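Local coordinates for anti-sigma-E factor ChrR (Rhodobacter sphaeroides, PDB 2Z2S), which inhibits the extracytoplasmic function sigma-E factor RpoE by binding it, and takes part in the transcriptional response to singlet oxygen, at residues B[28-33]-B[150-155]; B[14-19]-B[43-48]; B[32-37]-B[89-94]; B[9-14]-B[146-151]; B[24-29]-B[117-122]. All blocks are in the same frame, centred on the assembly; numbering follows the deposited sequence.

Contact 1: B[28-33]-B[150-155]. With ZN (zinc ion), chain I.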
# COMPACT_ATOMS: atom_id res chain seq x y z
N VAL B 28 -0.01 7.78 4.62
CA VAL B 28 0.33 6.44 5.05
C VAL B 28 1.37 5.80 4.14
O VAL B 28 2.36 5.23 4.61
CB VAL B 28 -0.90 5.56 5.10
CG1 VAL B 28 -0.50 4.14 5.43
CG2 VAL B 28 -1.84 6.08 6.14
N ALA B 29 1.17 5.92 2.83
CA ALA B 29 2.11 5.35 1.88
C ALA B 29 3.45 6.08 1.81
O ALA B 29 4.44 5.48 1.42
CB ALA B 29 1.47 5.27 0.49
N THR B 30 3.51 7.36 2.17
CA THR B 30 4.79 8.04 2.11
C THR B 30 5.58 7.55 3.30
O THR B 30 6.81 7.42 3.24
CB THR B 30 4.67 9.57 2.18
OG1 THR B 30 3.96 10.04 1.03
CG2 THR B 30 6.07 10.19 2.14
N HIS B 31 4.88 7.26 4.38
CA HIS B 31 5.58 6.74 5.54
C HIS B 31 6.09 5.38 5.12
O HIS B 31 7.28 5.09 5.28
CB HIS B 31 4.64 6.60 6.73
CG HIS B 31 5.31 6.07 7.95
ND1 HIS B 31 6.34 6.74 8.58
CD2 HIS B 31 5.12 4.93 8.65
CE1 HIS B 31 6.75 6.03 9.62
NE2 HIS B 31 6.02 4.93 9.68
N LEU B 32 5.21 4.55 4.56
CA LEU B 32 5.59 3.20 4.15
C LEU B 32 6.83 3.16 3.28
O LEU B 32 7.62 2.22 3.35
CB LEU B 32 4.45 2.48 3.41
CG LEU B 32 3.18 2.06 4.18
CD1 LEU B 32 2.38 1.11 3.33
CD2 LEU B 32 3.54 1.39 5.49
N SER B 33 7.03 4.17 2.44
CA SER B 33 8.23 4.12 1.62
C SER B 33 9.44 4.71 2.33
O SER B 33 10.52 4.77 1.75
CB SER B 33 8.02 4.85 0.32
OG SER B 33 8.25 6.21 0.56
N LEU B 150 3.32 13.77 8.74
CA LEU B 150 4.57 13.06 8.47
C LEU B 150 5.67 14.07 8.26
O LEU B 150 5.59 14.89 7.35
CB LEU B 150 4.43 12.18 7.23
CG LEU B 150 5.66 11.53 6.58
CD1 LEU B 150 6.41 10.62 7.55
CD2 LEU B 150 5.18 10.73 5.39
N VAL B 151 6.69 14.02 9.11
CA VAL B 151 7.81 14.94 9.01
C VAL B 151 8.72 14.48 7.88
O VAL B 151 9.14 13.32 7.83
CB VAL B 151 8.62 14.95 10.31
CG1 VAL B 151 9.71 16.00 10.25
CG2 VAL B 151 7.69 15.22 11.47
N LEU B 152 9.03 15.39 6.96
CA LEU B 152 9.90 15.05 5.84
C LEU B 152 11.28 15.62 6.03
O LEU B 152 12.24 15.17 5.42
CB LEU B 152 9.30 15.58 4.54
CG LEU B 152 7.89 15.06 4.23
CD1 LEU B 152 7.33 15.76 3.02
CD2 LEU B 152 7.95 13.56 4.00
N GLN B 153 11.37 16.63 6.89
CA GLN B 153 12.64 17.28 7.19
C GLN B 153 12.56 17.95 8.56
O GLN B 153 11.50 18.41 8.98
CB GLN B 153 12.97 18.33 6.13
CG GLN B 153 14.36 18.93 6.30
CD GLN B 153 14.65 20.06 5.34
OE1 GLN B 153 14.05 21.13 5.42
NE2 GLN B 153 15.59 19.84 4.43
N GLY B 154 13.69 18.00 9.25
CA GLY B 154 13.70 18.61 10.57
C GLY B 154 12.88 17.82 11.58
O GLY B 154 12.91 16.58 11.59
N ALA B 155 12.16 18.52 12.43
CA ALA B 155 11.35 17.84 13.43
C ALA B 155 10.58 18.85 14.25
O ALA B 155 10.76 20.05 14.09
CB ALA B 155 12.25 17.02 14.33
ZN ZN I . 6.78 3.23 10.40

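Contact 2: B[14-19]-B[43-48]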
# COMPACT_ATOMS: atom_id res chain seq x y z
N ALA B 14 -6.82 -0.34 7.11
CA ALA B 14 -7.64 0.40 6.16
C ALA B 14 -6.87 0.56 4.86
O ALA B 14 -7.44 0.39 3.79
CB ALA B 14 -7.99 1.77 6.71
N TYR B 15 -5.58 0.89 4.95
CA TYR B 15 -4.78 1.04 3.73
C TYR B 15 -4.72 -0.28 2.96
O TYR B 15 -4.81 -0.29 1.74
CB TYR B 15 -3.35 1.49 4.07
CG TYR B 15 -2.45 1.58 2.85
CD1 TYR B 15 -2.37 2.75 2.09
CD2 TYR B 15 -1.71 0.47 2.43
CE1 TYR B 15 -1.57 2.82 0.93
CE2 TYR B 15 -0.91 0.52 1.28
CZ TYR B 15 -0.84 1.69 0.53
OH TYR B 15 -0.05 1.71 -0.61
N ALA B 16 -4.55 -1.38 3.69
CA ALA B 16 -4.48 -2.70 3.07
C ALA B 16 -5.84 -3.09 2.48
O ALA B 16 -5.92 -3.87 1.53
CB ALA B 16 -4.01 -3.74 4.09
N ALA B 17 -6.92 -2.57 3.06
CA ALA B 17 -8.25 -2.88 2.55
C ALA B 17 -8.53 -1.96 1.34
O ALA B 17 -9.34 -2.27 0.47
CB ALA B 17 -9.30 -2.67 3.64
N GLY B 18 -7.83 -0.84 1.30
CA GLY B 18 -8.01 0.10 0.21
C GLY B 18 -9.22 0.99 0.41
O GLY B 18 -9.65 1.67 -0.53
N THR B 19 -9.76 1.01 1.63
CA THR B 19 -10.93 1.82 1.92
C THR B 19 -10.59 3.25 2.35
O THR B 19 -11.47 4.05 2.66
CB THR B 19 -11.75 1.17 3.03
OG1 THR B 19 -11.04 1.26 4.27
CG2 THR B 19 -12.01 -0.29 2.70
N GLY B 43 2.53 -5.45 4.55
CA GLY B 43 2.67 -6.72 3.87
C GLY B 43 1.94 -7.86 4.55
O GLY B 43 1.27 -8.64 3.88
N ALA B 44 2.08 -7.99 5.87
CA ALA B 44 1.39 -9.07 6.54
C ALA B 44 -0.12 -8.88 6.34
O ALA B 44 -0.86 -9.83 6.07
CB ALA B 44 1.72 -9.07 8.00
N LEU B 45 -0.56 -7.63 6.48
CA LEU B 45 -1.96 -7.32 6.28
C LEU B 45 -2.41 -7.62 4.85
O LEU B 45 -3.52 -8.11 4.65
CB LEU B 45 -2.23 -5.85 6.63
CG LEU B 45 -3.01 -5.56 7.92
CD1 LEU B 45 -3.12 -6.79 8.81
CD2 LEU B 45 -2.32 -4.42 8.64
N ASP B 46 -1.56 -7.35 3.87
CA ASP B 46 -1.91 -7.66 2.48
C ASP B 46 -2.07 -9.18 2.36
O ASP B 46 -2.90 -9.67 1.60
CB ASP B 46 -0.81 -7.20 1.48
CG ASP B 46 -0.54 -5.70 1.51
OD1 ASP B 46 -1.49 -4.88 1.35
OD2 ASP B 46 0.64 -5.33 1.68
N ALA B 47 -1.27 -9.91 3.13
CA ALA B 47 -1.32 -11.37 3.10
C ALA B 47 -2.68 -11.89 3.50
O ALA B 47 -3.12 -12.93 3.01
CB ALA B 47 -0.26 -11.95 4.01
N VAL B 48 -3.34 -11.18 4.40
CA VAL B 48 -4.67 -11.59 4.82
C VAL B 48 -5.59 -11.46 3.60
O VAL B 48 -6.40 -12.35 3.32
CB VAL B 48 -5.21 -10.71 5.96
CG1 VAL B 48 -6.62 -11.11 6.31
CG2 VAL B 48 -4.32 -10.85 7.18

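Contact 3: B[32-37]-B[89-94]. With ZN (zinc ion), chain I.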
# COMPACT_ATOMS: atom_id res chain seq x y z
N LEU B 32 5.21 4.55 4.56
CA LEU B 32 5.59 3.20 4.15
C LEU B 32 6.83 3.16 3.28
O LEU B 32 7.62 2.22 3.35
CB LEU B 32 4.45 2.48 3.41
CG LEU B 32 3.18 2.06 4.18
CD1 LEU B 32 2.38 1.11 3.33
CD2 LEU B 32 3.54 1.39 5.49
N SER B 33 7.03 4.17 2.44
CA SER B 33 8.23 4.12 1.62
C SER B 33 9.44 4.71 2.33
O SER B 33 10.52 4.77 1.75
CB SER B 33 8.02 4.85 0.32
OG SER B 33 8.25 6.21 0.56
N LEU B 34 9.26 5.15 3.58
CA LEU B 34 10.33 5.72 4.38
C LEU B 34 10.63 4.82 5.57
O LEU B 34 11.73 4.86 6.12
CB LEU B 34 9.95 7.11 4.90
CG LEU B 34 9.92 8.32 3.95
CD1 LEU B 34 9.32 9.53 4.65
CD2 LEU B 34 11.30 8.69 3.47
N CYS B 35 9.65 4.02 5.96
CA CYS B 35 9.77 3.14 7.11
C CYS B 35 9.55 1.63 6.80
O CYS B 35 8.41 1.16 6.69
CB CYS B 35 8.80 3.64 8.19
SG CYS B 35 8.40 2.44 9.44
N ASP B 36 10.63 0.87 6.68
CA ASP B 36 10.53 -0.56 6.39
C ASP B 36 9.75 -1.36 7.42
O ASP B 36 9.25 -2.44 7.12
CB ASP B 36 11.90 -1.18 6.22
CG ASP B 36 12.49 -0.92 4.85
OD1 ASP B 36 11.71 -0.57 3.93
OD2 ASP B 36 13.72 -1.06 4.68
N GLU B 37 9.64 -0.85 8.62
CA GLU B 37 8.91 -1.55 9.65
C GLU B 37 7.42 -1.58 9.28
O GLU B 37 6.78 -2.64 9.26
CB GLU B 37 9.12 -0.83 10.98
CG GLU B 37 8.21 -1.24 12.08
CD GLU B 37 8.12 -2.73 12.20
OE1 GLU B 37 9.20 -3.36 12.14
OE2 GLU B 37 6.99 -3.26 12.33
N ARG B 89 13.76 13.76 -0.06
CA ARG B 89 12.87 13.85 1.09
C ARG B 89 11.39 13.88 0.67
O ARG B 89 10.50 14.14 1.47
CB ARG B 89 13.24 15.05 2.00
CG ARG B 89 13.54 16.38 1.32
CD ARG B 89 14.43 17.27 2.21
NE ARG B 89 14.69 18.62 1.70
CZ ARG B 89 14.53 19.01 0.44
NH1 ARG B 89 14.08 18.16 -0.47
NH2 ARG B 89 14.82 20.25 0.08
N ALA B 90 11.15 13.59 -0.61
CA ALA B 90 9.81 13.53 -1.21
C ALA B 90 9.90 12.36 -2.19
O ALA B 90 10.11 12.57 -3.39
CB ALA B 90 9.53 14.81 -1.96
N PRO B 91 9.72 11.12 -1.69
CA PRO B 91 9.83 9.97 -2.60
C PRO B 91 8.75 8.90 -2.91
O PRO B 91 8.58 8.54 -4.07
CB PRO B 91 11.08 9.30 -2.06
CG PRO B 91 10.82 9.41 -0.53
CD PRO B 91 10.05 10.72 -0.32
N ALA B 92 8.04 8.39 -1.91
CA ALA B 92 7.08 7.31 -2.19
C ALA B 92 6.15 7.63 -3.36
O ALA B 92 6.33 7.12 -4.47
CB ALA B 92 6.30 6.92 -0.92
N PRO B 93 5.10 8.41 -3.11
CA PRO B 93 4.19 8.78 -4.18
C PRO B 93 4.17 10.30 -4.11
O PRO B 93 4.07 10.98 -5.11
CB PRO B 93 2.89 8.12 -3.74
CG PRO B 93 2.92 8.20 -2.31
CD PRO B 93 4.35 8.33 -1.85
N LEU B 94 4.29 10.82 -2.89
CA LEU B 94 4.33 12.26 -2.64
C LEU B 94 4.98 13.00 -3.81
O LEU B 94 4.54 14.07 -4.21
CB LEU B 94 5.11 12.51 -1.34
CG LEU B 94 5.15 13.87 -0.64
CD1 LEU B 94 6.50 14.50 -0.85
CD2 LEU B 94 4.03 14.75 -1.16
ZN ZN I . 6.78 3.23 10.40

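Contact 4: B[9-14]-B[146-151]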
# COMPACT_ATOMS: atom_id res chain seq x y z
N ASP B 9 -2.21 0.33 13.65
CA ASP B 9 -2.64 -0.90 13.01
C ASP B 9 -3.95 -0.72 12.28
O ASP B 9 -4.16 -1.32 11.24
CB ASP B 9 -2.77 -2.03 14.04
CG ASP B 9 -1.42 -2.47 14.61
OD1 ASP B 9 -0.43 -2.47 13.84
OD2 ASP B 9 -1.35 -2.83 15.82
N ALA B 10 -4.82 0.13 12.84
CA ALA B 10 -6.13 0.40 12.25
C ALA B 10 -6.00 1.17 10.93
O ALA B 10 -6.79 0.99 10.00
CB ALA B 10 -6.97 1.16 13.21
N LEU B 11 -5.01 2.03 10.83
CA LEU B 11 -4.83 2.75 9.59
C LEU B 11 -4.15 1.85 8.55
O LEU B 11 -4.38 1.99 7.34
CB LEU B 11 -3.98 4.00 9.82
CG LEU B 11 -4.70 5.24 10.31
CD1 LEU B 11 -3.75 6.42 10.25
CD2 LEU B 11 -5.90 5.49 9.43
N LEU B 12 -3.31 0.93 9.01
CA LEU B 12 -2.64 -0.00 8.13
C LEU B 12 -3.64 -1.01 7.58
O LEU B 12 -3.53 -1.44 6.43
CB LEU B 12 -1.52 -0.71 8.88
CG LEU B 12 -0.11 -0.28 8.49
CD1 LEU B 12 -0.00 1.21 8.19
CD2 LEU B 12 0.78 -0.66 9.61
N THR B 13 -4.61 -1.40 8.39
CA THR B 13 -5.65 -2.32 7.94
C THR B 13 -6.54 -1.62 6.88
O THR B 13 -6.95 -2.24 5.89
CB THR B 13 -6.54 -2.79 9.09
OG1 THR B 13 -5.73 -3.50 10.04
CG2 THR B 13 -7.62 -3.73 8.58
N ALA B 14 -6.82 -0.34 7.11
CA ALA B 14 -7.64 0.40 6.16
C ALA B 14 -6.87 0.56 4.86
O ALA B 14 -7.44 0.39 3.79
CB ALA B 14 -7.99 1.77 6.71
N LEU B 146 -9.77 12.76 11.99
CA LEU B 146 -8.40 12.34 12.20
C LEU B 146 -7.37 13.11 11.39
O LEU B 146 -7.54 13.33 10.20
CB LEU B 146 -8.33 10.84 11.90
CG LEU B 146 -7.00 10.10 11.83
CD1 LEU B 146 -7.05 8.87 12.71
CD2 LEU B 146 -6.71 9.73 10.38
N GLU B 147 -6.29 13.53 12.04
CA GLU B 147 -5.22 14.26 11.38
C GLU B 147 -3.94 13.41 11.37
O GLU B 147 -3.54 12.88 12.41
CB GLU B 147 -4.97 15.58 12.10
N LEU B 148 -3.31 13.28 10.19
CA LEU B 148 -2.06 12.53 10.03
C LEU B 148 -0.95 13.47 9.60
O LEU B 148 -1.10 14.22 8.64
CB LEU B 148 -2.18 11.46 8.96
CG LEU B 148 -3.09 10.27 9.22
CD1 LEU B 148 -2.89 9.27 8.09
CD2 LEU B 148 -2.76 9.63 10.57
N THR B 149 0.18 13.42 10.29
CA THR B 149 1.30 14.30 9.95
C THR B 149 2.56 13.47 9.79
O THR B 149 2.85 12.59 10.59
CB THR B 149 1.52 15.36 11.06
OG1 THR B 149 0.27 15.98 11.39
CG2 THR B 149 2.49 16.44 10.60
N LEU B 150 3.32 13.77 8.74
CA LEU B 150 4.57 13.06 8.47
C LEU B 150 5.67 14.07 8.26
O LEU B 150 5.59 14.89 7.35
CB LEU B 150 4.43 12.18 7.23
CG LEU B 150 5.66 11.53 6.58
CD1 LEU B 150 6.41 10.62 7.55
CD2 LEU B 150 5.18 10.73 5.39
N VAL B 151 6.69 14.02 9.11
CA VAL B 151 7.81 14.94 9.01
C VAL B 151 8.72 14.48 7.88
O VAL B 151 9.14 13.32 7.83
CB VAL B 151 8.62 14.95 10.31
CG1 VAL B 151 9.71 16.00 10.25
CG2 VAL B 151 7.69 15.22 11.47

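Contact 5: B[24-29]-B[117-122]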
# COMPACT_ATOMS: atom_id res chain seq x y z
N PHE B 24 -5.37 10.50 3.12
CA PHE B 24 -4.76 9.63 4.11
C PHE B 24 -3.87 8.57 3.46
O PHE B 24 -2.78 8.30 3.95
CB PHE B 24 -5.85 8.98 4.98
CG PHE B 24 -6.61 9.96 5.84
CD1 PHE B 24 -5.93 10.90 6.60
CD2 PHE B 24 -7.99 9.95 5.88
CE1 PHE B 24 -6.61 11.81 7.39
CE2 PHE B 24 -8.68 10.87 6.68
CZ PHE B 24 -7.98 11.79 7.43
N SER B 25 -4.31 7.99 2.35
CA SER B 25 -3.50 7.00 1.63
C SER B 25 -2.18 7.63 1.24
O SER B 25 -1.16 6.96 1.18
CB SER B 25 -4.21 6.54 0.37
OG SER B 25 -5.46 5.96 0.67
N LEU B 26 -2.19 8.91 0.95
CA LEU B 26 -0.96 9.59 0.57
C LEU B 26 0.04 9.65 1.74
O LEU B 26 1.23 9.41 1.58
CB LEU B 26 -1.29 11.00 0.07
CG LEU B 26 -0.12 11.84 -0.46
CD1 LEU B 26 0.75 10.98 -1.37
CD2 LEU B 26 -0.66 13.08 -1.22
N VAL B 27 -0.44 9.98 2.92
CA VAL B 27 0.46 10.07 4.04
C VAL B 27 0.93 8.71 4.49
O VAL B 27 2.13 8.49 4.71
CB VAL B 27 -0.21 10.78 5.22
CG1 VAL B 27 0.68 10.74 6.42
CG2 VAL B 27 -0.50 12.21 4.84
N VAL B 28 -0.01 7.78 4.62
CA VAL B 28 0.33 6.44 5.05
C VAL B 28 1.37 5.80 4.14
O VAL B 28 2.36 5.23 4.61
CB VAL B 28 -0.90 5.56 5.10
CG1 VAL B 28 -0.50 4.14 5.43
CG2 VAL B 28 -1.84 6.08 6.14
N ALA B 29 1.17 5.92 2.83
CA ALA B 29 2.11 5.35 1.88
C ALA B 29 3.45 6.08 1.81
O ALA B 29 4.44 5.48 1.42
CB ALA B 29 1.47 5.27 0.49
N ALA B 117 1.15 24.38 1.13
CA ALA B 117 0.85 24.11 -0.27
C ALA B 117 -0.11 22.93 -0.35
O ALA B 117 0.29 21.78 -0.18
CB ALA B 117 2.13 23.81 -1.02
N ILE B 118 -1.39 23.21 -0.62
CA ILE B 118 -2.39 22.16 -0.73
C ILE B 118 -2.11 21.22 -1.90
O ILE B 118 -1.74 21.65 -3.00
CB ILE B 118 -3.81 22.76 -0.89
CG1 ILE B 118 -4.33 23.23 0.47
CG2 ILE B 118 -4.75 21.73 -1.51
CD1 ILE B 118 -5.80 23.55 0.51
N LEU B 119 -2.29 19.93 -1.65
CA LEU B 119 -2.08 18.92 -2.67
C LEU B 119 -3.42 18.47 -3.22
O LEU B 119 -4.38 18.24 -2.47
CB LEU B 119 -1.30 17.74 -2.09
CG LEU B 119 0.06 18.13 -1.50
CD1 LEU B 119 0.64 16.96 -0.75
CD2 LEU B 119 1.01 18.58 -2.59
N PRO B 120 -3.52 18.33 -4.56
CA PRO B 120 -4.72 17.92 -5.28
C PRO B 120 -5.09 16.44 -5.09
O PRO B 120 -4.35 15.55 -5.50
CB PRO B 120 -4.35 18.23 -6.73
CG PRO B 120 -2.89 17.80 -6.75
CD PRO B 120 -2.36 18.44 -5.47
N THR B 121 -6.24 16.18 -4.48
CA THR B 121 -6.66 14.80 -4.26
C THR B 121 -8.16 14.57 -4.36
O THR B 121 -8.96 15.49 -4.21
CB THR B 121 -6.21 14.30 -2.85
OG1 THR B 121 -6.68 15.21 -1.85
CG2 THR B 121 -4.70 14.17 -2.77
N GLY B 122 -8.53 13.33 -4.62
CA GLY B 122 -9.93 12.97 -4.71
C GLY B 122 -10.34 12.76 -3.27
O GLY B 122 -9.58 13.11 -2.37

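Contact 1: B[28-33]-B[150-155]
The zinc-binding anti-sigma module of the ZAS family meets the cupin-like domain here, where the end of helix 22-32 lies against strand 147-151 and L150 reaches the zinc ligand H31. NE2 of H31 binds the zinc ion at 2.0 Å, and H6, C35 and C38 complete the site. With CG anti to the backbone N (chi1 180°), the imidazole extends from the helix far enough to take the metal on NE2 while its other nitrogen faces the cupin side. L150 CD1 lies at the ring edge, near its plane, 4.0 Å from H31 ND1, so the leucine flanks the ring instead of covering a face. The same ND1 has a weak hydrogen bond to G166 O, a second tie between the zinc ligand and the cupin domain. The other L150 branch, CD2, is directed at the helix itself and lies 3.6 Å from H31 N. T30 presents its methyl to this branch, whereas its hydroxyl turns back along the helix to bond L26 O. No hydrogen bond joins the two segments, and all four touching residues are buried. T30 CG2 approaches L150 CD2 to 3.4 Å and, farther along, L152 CD2 to 4.3 Å.

Contact 2: B[14-19]-B[43-48]
The carboxylate of D46 meets the methyl of A16 from outside its own plane: A16 CB lies obliquely beyond OD1, 3.9 Å from D46 OD1. Outside the two segments, the same oxygen forms a salt bridge with a basic side chain of another protein's chain, so a group in the helix-helix contact is also a binding group of the interface. The second flat group, the Y15 ring, has one face covered by helix 22-32, with L32 CD1 and V28 CG1 above it and A29 CB toward its rim; its OH bonds the backbone of that other protein. Between the two segments, the small A16 side chain lets the helices come close. A16 CB packs against L45 CB at 3.8 Å, and the CA atoms of A16 and D46 are 5.6 Å apart. Just beyond, G18 with its positive phi is the C-prime residue of a Schellman motif, in which T19 N bonds A14 O at 3.2 Å, ending helix 9-17. The contact thus joins the first helix of the sigma-inhibiting region to the long helix 36-54; L45 continues the packing onto L12 and T13, while helix 22-32 lies against Y15 of helix 9-17.

Contact 3: B[32-37]-B[89-94]
L34 extends a single methyl, CD2, to the ring of P91, where CG is the nearest atom at 4.1 Å; the two side chains cross at about a right angle, so they meet at one point and not along their lengths. With CG of L34 beside the backbone N (chi1 -73°), the side chain leaves the turn after helix 22-32 on the side of the irregular segment 89-94, and its other branch, CD1, approaches L150 CD1. Next to this pair the backbones come near each other, with S33 CA and A92 CA 5.1 Å apart. S33 and A92 face one another there, but the model places them too close for the serine hydroxyl to be located with confidence, and no hydrogen bond links the two residues. Between S33 and E37 runs part of the HxxxCxxC sequence that, together with H6, makes the zinc site of the ZAS anti-sigma domain. C35 gives its SG to the zinc ion at 2.0 Å. It does a second job as the N-cap of helix 36-54, its sulfur capping a backbone N just past E37, so that one atom couples the metal to the helix start. On the other side, the 89-94 segment has no regular structure and belongs to the region required for the singlet-oxygen response. P93 leans on L26 and T30 of helix 22-32. D36 OD1 and E37 OE2 point to another protein's chain, each forming a salt bridge with a basic side chain there.

Contact 4: B[9-14]-B[146-151]
With CG anti to the carbonyl carbon in both L11 (chi1 -84°) and L148 (chi1 -68°), the two leucines reach toward each other and meet tip to tip. L11 CD1 sits before the fork of L148, 3.4 Å from L148 CD2 and 3.7 Å from L148 CD1. The second L11 branch, CD2, turns to L146 and stands 4.4 Å from L146 CD2, a looser contact made to a poorly ordered side chain. Here helix 9-17 of the anti-sigma domain meets the sheet of the cupin-like domain, and within 9-14 L11 alone makes the contact with 146-151. The backbones stay far apart, with L11 CA and L148 CA 10.2 Å from each other, and only side chains span the gap. I170 of the neighbouring strand 168-171 joins the same apolar cluster, packing on L11, L146 and L148, while F24 of helix 22-32 lies against L146 and L148. E147, a ligand of the protein's second zinc site, lies between L146 and L148 in the sequence, though its side chain is not modelled past CB. Within the helix, D9 O accepts two bonds from opposite faces of its plane: one from T13 N, and one of 2.9 Å from T13 OG1, tilted 34° out of that plane.

Contact 5: B[24-29]-B[117-122]
Apolar contact carries the whole of the meeting between segments 24-29 and 117-122, which brings helix 22-32 of the anti-sigma domain to strand 115-119 of the cupin-like sheet and the chain that follows it. L26 is the central residue: its CD2 lies 4.1 Å from L119 CD1, with the two side chains crossing at about a right angle, and 4.5 Å from T121 CG2. One leucine methyl therefore bridges two residues that lie on either side of P120 in the sequence. The torsions of the leucines differ. L26 holds CG anti to the backbone N (chi1 -177°), which carries CD2 toward the L119 side, while L119 has CG anti to the carbonyl carbon (chi1 -58°). T121 offers its methyl to the helix, its hydroxyl lying farther off. Y97 of helix 94-97 touches L26, L119 and T121 together.

No hydrogen bond joins the two segments. Helical bonds run from V28 N to F24 O, 2.9 Å, and from A29 N to S25 O, 3.0 Å, while L119 pairs through its backbone with A127 in the sheet. Just outside the contact, G122 N bonds OE2 of E22, the first residue of helix 22-32.

Between the two segments the packing is thus apolar and non-directional, and the backbones remain apart, L26 CA to T121 CA being 9.1 Å. The leucines depend on shape and on exclusion of water, while the bond between E22 and G122 supplies a directional tie one turn earlier on the same helix.

From the N terminus, helix 9-17 opens two loops: contact 2 closes at 43-48 within the anti-sigma region, whereas contact 4 closes only at strand 147-151 and encloses contacts 2, 3 and 5. Helix 22-32 then starts contact 5, which ends at 117-122, and contact 1, which ends on the strand used by contact 4. Contact 3 begins at 32-37, closes at 89-94 and is nested inside contact 5. Along the chain, contact 2 crosses contacts 1, 3 and 5. Contacts 1, 4 and 5 join helices 9-17 and 22-32 to one cupin sheet; contact 3 joins the turn between helices 22-32 and 36-54 to segment 89-94, and shares the zinc ion with contact 1.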